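Long-range contacts in anthranilate-CoA ligase (Stigmatella aurantiaca, PDB 4WV3), which belongs to the ANL superfamily of AMP-binding enzymes, with a large N-terminal part and a smaller C-terminal domain: residues R257-I262 with L284-L289; N250-I255 with S280-S285; L204-S209 with I229-V234. One frame throughout, in Å; residues are numbered along the deposited sequence.

How the contacts relate
Contact 3 comes first along the chain. It closes the loop from helix 191-204 through strand 211-214 to helix 221-234, setting the stretch before that strand on the helix. Helix 248-258 follows, and contacts 2 and 1 both start from it. Contact 2 sets residues 250-255 of this helix on the loop before strand 289-292. Contact 1 pairs the starts of strands 262-265 and 289-292. The segments come in the order 250-255, 257-262, 280-285, 284-289, so the two loops cross, with Leu284 and Ser285 shared. They also touch, Leu287 CD1 packing on Ile255 CG2 at 3.9 Å. Contact 3 meets contact 1 through Arg288 and Ile262, but does not touch contact 2.

Contact 1: residues R257-I262 with L284-L289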
# COMPACT_ATOMS: atom_id res chain seq x y z
N ARG A 257 -7.76 19.09 11.03
CA ARG A 257 -9.10 18.96 11.59
C ARG A 257 -9.24 17.80 12.58
O ARG A 257 -9.68 18.00 13.71
CB ARG A 257 -10.14 18.82 10.47
CG ARG A 257 -11.55 18.58 10.98
CD ARG A 257 -12.57 18.61 9.85
NE ARG A 257 -12.69 19.93 9.26
CZ ARG A 257 -13.53 20.87 9.69
NH1 ARG A 257 -14.32 20.63 10.73
NH2 ARG A 257 -13.57 22.05 9.09
N PHE A 258 -8.85 16.61 12.15
CA PHE A 258 -9.07 15.41 12.96
C PHE A 258 -7.91 15.10 13.90
O PHE A 258 -8.04 14.25 14.78
CB PHE A 258 -9.37 14.21 12.06
CG PHE A 258 -10.64 14.35 11.28
CD1 PHE A 258 -11.86 14.06 11.86
CD2 PHE A 258 -10.62 14.77 9.96
CE1 PHE A 258 -13.04 14.18 11.14
CE2 PHE A 258 -11.79 14.90 9.24
CZ PHE A 258 -13.00 14.61 9.83
N LYS A 259 -6.79 15.79 13.71
CA LYS A 259 -5.64 15.69 14.60
C LYS A 259 -5.15 14.26 14.86
O LYS A 259 -5.18 13.80 16.00
CB LYS A 259 -5.95 16.37 15.94
CG LYS A 259 -6.19 17.87 15.83
CD LYS A 259 -6.80 18.43 17.11
CE LYS A 259 -6.83 19.94 17.09
NZ LYS A 259 -7.46 20.47 15.85
N PRO A 260 -4.69 13.57 13.81
CA PRO A 260 -4.13 12.23 14.02
C PRO A 260 -2.70 12.32 14.55
O PRO A 260 -2.07 13.37 14.41
CB PRO A 260 -4.13 11.63 12.62
CG PRO A 260 -3.94 12.80 11.73
CD PRO A 260 -4.67 13.94 12.38
N THR A 261 -2.21 11.25 15.16
CA THR A 261 -0.85 11.24 15.70
C THR A 261 0.10 10.48 14.78
O THR A 261 1.32 10.65 14.86
CB THR A 261 -0.81 10.61 17.11
OG1 THR A 261 -1.34 9.28 17.06
CG2 THR A 261 -1.64 11.45 18.08
N ILE A 262 -0.46 9.64 13.92
CA ILE A 262 0.33 8.86 12.98
C ILE A 262 -0.15 9.12 11.55
O ILE A 262 -1.35 9.10 11.28
CB ILE A 262 0.22 7.35 13.27
CG1 ILE A 262 0.47 7.06 14.75
CG2 ILE A 262 1.20 6.56 12.40
CD1 ILE A 262 1.87 7.42 15.22
N LEU A 284 0.22 20.69 11.82
CA LEU A 284 0.56 19.27 11.83
C LEU A 284 1.16 18.86 13.17
O LEU A 284 1.92 17.89 13.25
CB LEU A 284 1.54 18.95 10.70
CG LEU A 284 1.01 18.63 9.30
CD1 LEU A 284 0.19 19.77 8.72
CD2 LEU A 284 2.16 18.28 8.37
N SER A 285 0.81 19.59 14.22
CA SER A 285 1.42 19.39 15.53
C SER A 285 0.98 18.10 16.23
O SER A 285 1.68 17.59 17.10
CB SER A 285 1.15 20.59 16.44
OG SER A 285 -0.24 20.78 16.65
N SER A 286 -0.19 17.58 15.86
CA SER A 286 -0.71 16.36 16.48
C SER A 286 0.13 15.15 16.09
O SER A 286 0.18 14.16 16.82
CB SER A 286 -2.17 16.15 16.10
OG SER A 286 -2.33 16.05 14.69
N LEU A 287 0.80 15.24 14.94
CA LEU A 287 1.66 14.17 14.46
C LEU A 287 2.85 13.94 15.39
O LEU A 287 3.54 14.89 15.78
CB LEU A 287 2.17 14.51 13.05
CG LEU A 287 1.56 13.77 11.87
CD1 LEU A 287 0.06 13.58 12.04
CD2 LEU A 287 1.85 14.51 10.57
N ARG A 288 3.08 12.69 15.76
CA ARG A 288 4.26 12.33 16.53
C ARG A 288 5.16 11.44 15.69
O ARG A 288 6.37 11.37 15.92
CB ARG A 288 3.87 11.63 17.84
CG ARG A 288 3.36 10.20 17.68
CD ARG A 288 3.02 9.59 19.03
NE ARG A 288 2.60 8.20 18.93
CZ ARG A 288 3.41 7.15 19.07
NH1 ARG A 288 4.70 7.34 19.32
NH2 ARG A 288 2.94 5.92 18.96
N LEU A 289 4.57 10.77 14.71
CA LEU A 289 5.31 9.91 13.80
C LEU A 289 4.66 9.87 12.42
O LEU A 289 3.44 10.00 12.29
CB LEU A 289 5.40 8.48 14.35
CG LEU A 289 6.51 8.18 15.36
CD1 LEU A 289 6.45 6.73 15.81
CD2 LEU A 289 7.87 8.50 14.76
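Thr261 and Ile262 meet Leu287, Arg288 and Leu289 in a parallel pairing at the entrance to strands 262-265 and 289-292. The carbonyl of Thr261 takes two backbone bonds. Arg288 N reaches Thr261 O at 2.8 Å with a nearly straight N-H angle of 174°. Leu289 N comes almost head-on to Thr261 O at 3.3 Å. Ile262 and Leu289 then form a parallel bridge, with their side chains on the same face of the sheet. Ile262 CD1 packs 3.8 Å from Leu289 CB. Ile262 CD1 also lies over one face of the Arg288 guanidinium, 3.9 Å from Arg288 NE. Thr261 OG1 sits at the guanidinium edge and bonds to Arg211 N. Arg288 NH2 makes a salt bridge with Asp210. Before the strands begin, Ser286 OG lies 2.7 Å from Pro260 O, although its proton has another possible acceptor. Leu287 CD1 touches Pro260 CG obliquely at 4.1 Å. Lys259, with positive phi, is the first residue to leave the helix; Pro260 and Thr261 lead on to the strand. The two strands are parallel neighbours with helix 267-274 between them in the chain, a beta-alpha-beta crossover within the mixed sheet of this AMP-binding enzyme.

Contact 2: residues N250-I255 with S280-S285; sequences NVLSTI and SQHDLS
Leu252 and Ile255, one turn apart on helix 248-258, face the irregular segment 280-285, with their CA atoms 6.2 Å from that of His282 and 6.3 Å from that of Leu284 respectively. The main meeting is between Leu252 and His282, whose side chains cross at about a right angle. Leu252 CB lies over one face of the imidazole, 3.8 Å from the ring centroid and 18° off its normal, a CH-pi contact. Leu252 CD1 meets the CD2 side of the ring, 3.6 Å from His282 CD2. The histidine CG is anti to the carbonyl carbon, and this torsion (chi1 -51°) turns the ring so that one face meets Leu252 CB. Ser253 OG approaches the same ring obliquely, but it is hydrogen-bonded to Ser249 O. Further along, Leu284 touches both helix residues, obliquely in each case. Its CD2 meets Leu252 CD2 at 4.2 Å and its CG meets Ile255 CG2 at 4.0 Å. An Asx turn from Asp283 to Ser285 spans Leu284: Asp283 OD1 accepts from Ser285 N and Ser285 OG, both from one face of the carboxylate plane. Asp283 O in turn bonds to Ser256 OG, which also ties the loop to the helix. Across the two segments the chemistry is apolar and CH-pi. The pairing therefore probably rests on shape and burial of Leu252 and Ile255, while polar groups at its margin find partners in the turn and the helix.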
# COMPACT_ATOMS: atom_id res chain seq x y z
N ASN A 250 -5.83 19.21 0.80
CA ASN A 250 -6.94 18.64 1.57
C ASN A 250 -6.47 17.57 2.55
O ASN A 250 -7.08 17.36 3.60
CB ASN A 250 -8.01 18.07 0.64
CG ASN A 250 -8.70 19.14 -0.18
OD1 ASN A 250 -8.69 20.32 0.19
ND2 ASN A 250 -9.31 18.74 -1.28
N VAL A 251 -5.38 16.89 2.19
CA VAL A 251 -4.80 15.88 3.06
C VAL A 251 -4.24 16.52 4.32
O VAL A 251 -4.47 16.04 5.43
CB VAL A 251 -3.67 15.11 2.34
CG1 VAL A 251 -3.10 14.03 3.25
CG2 VAL A 251 -4.19 14.51 1.04
N LEU A 252 -3.52 17.63 4.15
CA LEU A 252 -2.93 18.35 5.27
C LEU A 252 -3.99 18.98 6.15
O LEU A 252 -3.79 19.16 7.36
CB LEU A 252 -1.96 19.42 4.76
CG LEU A 252 -0.76 18.90 3.97
CD1 LEU A 252 0.11 20.06 3.51
CD2 LEU A 252 0.05 17.92 4.80
N SER A 253 -5.13 19.33 5.55
CA SER A 253 -6.23 19.94 6.29
C SER A 253 -6.95 18.89 7.13
O SER A 253 -7.43 19.19 8.23
CB SER A 253 -7.21 20.60 5.32
OG SER A 253 -6.52 21.45 4.43
N THR A 254 -7.01 17.67 6.62
CA THR A 254 -7.59 16.55 7.36
C THR A 254 -6.76 16.30 8.61
O THR A 254 -7.30 16.03 9.69
CB THR A 254 -7.65 15.28 6.50
OG1 THR A 254 -8.53 15.50 5.39
CG2 THR A 254 -8.16 14.10 7.31
N ILE A 255 -5.44 16.41 8.47
CA ILE A 255 -4.52 16.30 9.60
C ILE A 255 -4.80 17.38 10.64
O ILE A 255 -4.76 17.13 11.84
CB ILE A 255 -3.05 16.39 9.14
CG1 ILE A 255 -2.73 15.25 8.16
CG2 ILE A 255 -2.10 16.36 10.33
CD1 ILE A 255 -1.29 15.24 7.69
N SER A 280 3.47 24.92 5.35
CA SER A 280 3.56 25.15 6.79
C SER A 280 2.32 25.83 7.36
O SER A 280 2.18 25.96 8.57
CB SER A 280 4.81 25.97 7.12
OG SER A 280 4.81 27.20 6.42
N GLN A 281 1.42 26.26 6.48
CA GLN A 281 0.21 26.95 6.91
C GLN A 281 -0.80 26.01 7.56
O GLN A 281 -1.78 26.45 8.16
CB GLN A 281 -0.43 27.70 5.75
CG GLN A 281 0.45 28.80 5.16
CD GLN A 281 0.76 29.89 6.16
OE1 GLN A 281 -0.01 30.16 7.08
NE2 GLN A 281 1.91 30.54 5.99
N HIS A 282 -0.56 24.71 7.44
CA HIS A 282 -1.42 23.71 8.06
C HIS A 282 -0.83 23.24 9.38
O HIS A 282 0.38 23.04 9.49
CB HIS A 282 -1.62 22.51 7.13
CG HIS A 282 -2.06 22.89 5.75
ND1 HIS A 282 -3.38 23.00 5.39
CD2 HIS A 282 -1.34 23.17 4.63
CE1 HIS A 282 -3.46 23.34 4.11
NE2 HIS A 282 -2.24 23.45 3.63
N ASP A 283 -1.68 23.08 10.39
CA ASP A 283 -1.23 22.63 11.70
C ASP A 283 -1.04 21.11 11.72
O ASP A 283 -2.00 20.35 11.66
CB ASP A 283 -2.21 23.06 12.79
CG ASP A 283 -1.77 22.64 14.17
OD1 ASP A 283 -0.55 22.49 14.39
OD2 ASP A 283 -2.65 22.46 15.05
N LEU A 284 0.22 20.69 11.82
CA LEU A 284 0.56 19.27 11.83
C LEU A 284 1.16 18.86 13.17
O LEU A 284 1.92 17.89 13.25
CB LEU A 284 1.54 18.95 10.70
CG LEU A 284 1.01 18.63 9.30
CD1 LEU A 284 0.19 19.77 8.72
CD2 LEU A 284 2.16 18.28 8.37
N SER A 285 0.81 19.59 14.22
CA SER A 285 1.42 19.39 15.53
C SER A 285 0.98 18.10 16.23
O SER A 285 1.68 17.59 17.10
CB SER A 285 1.15 20.59 16.44
OG SER A 285 -0.24 20.78 16.65

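Contact 3: residues L204-S209 with I229-V234; sequences LGLRES and IFPWYV
Leu206 and Val234 carry the tight part of this contact, where the loop after helix 191-204 lies against residues 229-234 of helix 221-234. Leu206 CD1 packs against Phe230 CB at 3.6 Å, the two side chains crossing at about a right angle. Leu206 CD1 also lies 3.7 Å from Pro231 N at the kink, where that nitrogen has no bond to the turn before. The Phe230 ring leads away from Leu206 and packs edge-to-face with His324. Val234 covers the loop backbone with both branches. With chi1 at -60°, CG1 is anti to the carbonyl carbon and sits 3.9 Å from Leu206 O, while CG2 reaches Arg207 O at 3.6 Å. The outer side is looser. Glu208 CB lies 3.4 Å from Val234 O. Its chain then bends at chi2 and carries the carboxylate away to a salt bridge with Lys26. The Phe230 side chain is about 7 Å from the bound 5'-O-[(S)-[(2-aminobenzoyl)oxy](hydroxy)phosphoryl]adenosine. Strands 211-214 and 237-239 are parallel neighbours, and helix 221-234 links them as a beta-alpha-beta crossover; the loop leading into strand 211-214 packs on that helix.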
# COMPACT_ATOMS: atom_id res chain seq x y z
N LEU A 204 6.54 0.01 15.07
CA LEU A 204 6.00 1.36 15.01
C LEU A 204 5.70 1.90 16.40
O LEU A 204 5.93 3.07 16.69
CB LEU A 204 4.73 1.40 14.15
CG LEU A 204 4.11 2.78 13.97
CD1 LEU A 204 5.10 3.72 13.29
CD2 LEU A 204 2.81 2.70 13.19
N GLY A 205 5.20 1.03 17.27
CA GLY A 205 4.90 1.40 18.64
C GLY A 205 3.52 2.02 18.80
O GLY A 205 3.34 2.94 19.59
N LEU A 206 2.56 1.51 18.04
CA LEU A 206 1.18 1.98 18.14
C LEU A 206 0.60 1.71 19.53
O LEU A 206 0.80 0.63 20.09
CB LEU A 206 0.29 1.32 17.08
CG LEU A 206 0.19 2.03 15.73
CD1 LEU A 206 -0.82 1.33 14.84
CD2 LEU A 206 -0.19 3.49 15.93
N ARG A 207 -0.11 2.69 20.06
CA ARG A 207 -0.73 2.56 21.38
C ARG A 207 -2.17 3.07 21.36
O ARG A 207 -2.63 3.63 20.36
CB ARG A 207 0.10 3.29 22.44
CG ARG A 207 0.47 4.72 22.07
CD ARG A 207 1.81 5.10 22.67
NE ARG A 207 2.16 6.49 22.39
CZ ARG A 207 3.37 7.01 22.59
NH1 ARG A 207 4.35 6.26 23.07
NH2 ARG A 207 3.60 8.29 22.30
N GLU A 208 -2.88 2.87 22.47
CA GLU A 208 -4.30 3.20 22.56
C GLU A 208 -4.57 4.70 22.41
O GLU A 208 -5.63 5.10 21.91
CB GLU A 208 -4.87 2.67 23.88
CG GLU A 208 -6.36 2.90 24.07
CD GLU A 208 -6.67 4.17 24.83
OE1 GLU A 208 -5.75 4.72 25.47
OE2 GLU A 208 -7.83 4.62 24.79
N SER A 209 -3.62 5.53 22.82
CA SER A 209 -3.78 6.98 22.75
C SER A 209 -3.55 7.53 21.34
O SER A 209 -3.80 8.70 21.08
CB SER A 209 -2.85 7.67 23.74
OG SER A 209 -1.49 7.33 23.48
N ILE A 229 -6.56 -2.03 10.81
CA ILE A 229 -6.25 -3.25 11.53
C ILE A 229 -5.27 -3.01 12.68
O ILE A 229 -5.49 -3.48 13.80
CB ILE A 229 -5.67 -4.32 10.59
CG1 ILE A 229 -6.62 -4.57 9.42
CG2 ILE A 229 -5.40 -5.61 11.34
CD1 ILE A 229 -8.01 -5.00 9.84
N PHE A 230 -4.20 -2.28 12.40
CA PHE A 230 -3.17 -2.02 13.40
C PHE A 230 -3.64 -1.13 14.56
O PHE A 230 -3.43 -1.48 15.73
CB PHE A 230 -1.88 -1.47 12.77
CG PHE A 230 -1.25 -2.37 11.74
CD1 PHE A 230 -1.72 -3.66 11.52
CD2 PHE A 230 -0.17 -1.93 10.99
CE1 PHE A 230 -1.14 -4.48 10.57
CE2 PHE A 230 0.42 -2.75 10.04
CZ PHE A 230 -0.07 -4.02 9.83
N PRO A 231 -4.27 0.03 14.27
CA PRO A 231 -4.69 0.87 15.40
C PRO A 231 -5.81 0.25 16.23
O PRO A 231 -5.80 0.41 17.45
CB PRO A 231 -5.19 2.15 14.71
CG PRO A 231 -5.56 1.73 13.34
CD PRO A 231 -4.56 0.68 12.97
N TRP A 232 -6.75 -0.43 15.60
CA TRP A 232 -7.86 -1.04 16.32
C TRP A 232 -7.41 -2.24 17.15
O TRP A 232 -8.08 -2.64 18.10
CB TRP A 232 -8.99 -1.44 15.37
CG TRP A 232 -9.82 -0.27 14.91
CD1 TRP A 232 -9.52 1.05 15.04
CD2 TRP A 232 -11.10 -0.33 14.26
NE1 TRP A 232 -10.52 1.82 14.51
CE2 TRP A 232 -11.50 1.00 14.02
CE3 TRP A 232 -11.93 -1.37 13.85
CZ2 TRP A 232 -12.71 1.31 13.40
CZ3 TRP A 232 -13.13 -1.06 13.23
CH2 TRP A 232 -13.50 0.27 13.01
N TYR A 233 -6.26 -2.80 16.78
CA TYR A 233 -5.69 -3.92 17.51
C TYR A 233 -5.25 -3.49 18.91
O TYR A 233 -5.22 -4.31 19.83
CB TYR A 233 -4.51 -4.51 16.73
CG TYR A 233 -3.81 -5.67 17.41
CD1 TYR A 233 -4.40 -6.92 17.46
CD2 TYR A 233 -2.56 -5.51 17.99
CE1 TYR A 233 -3.77 -7.98 18.08
CE2 TYR A 233 -1.92 -6.56 18.61
CZ TYR A 233 -2.53 -7.80 18.65
OH TYR A 233 -1.89 -8.85 19.27
N VAL A 234 -4.92 -2.21 19.06
CA VAL A 234 -4.48 -1.68 20.35
C VAL A 234 -5.48 -0.70 20.94
O VAL A 234 -5.26 -0.16 22.03
CB VAL A 234 -3.10 -1.00 20.24
CG1 VAL A 234 -2.05 -1.99 19.77
CG2 VAL A 234 -3.17 0.20 19.31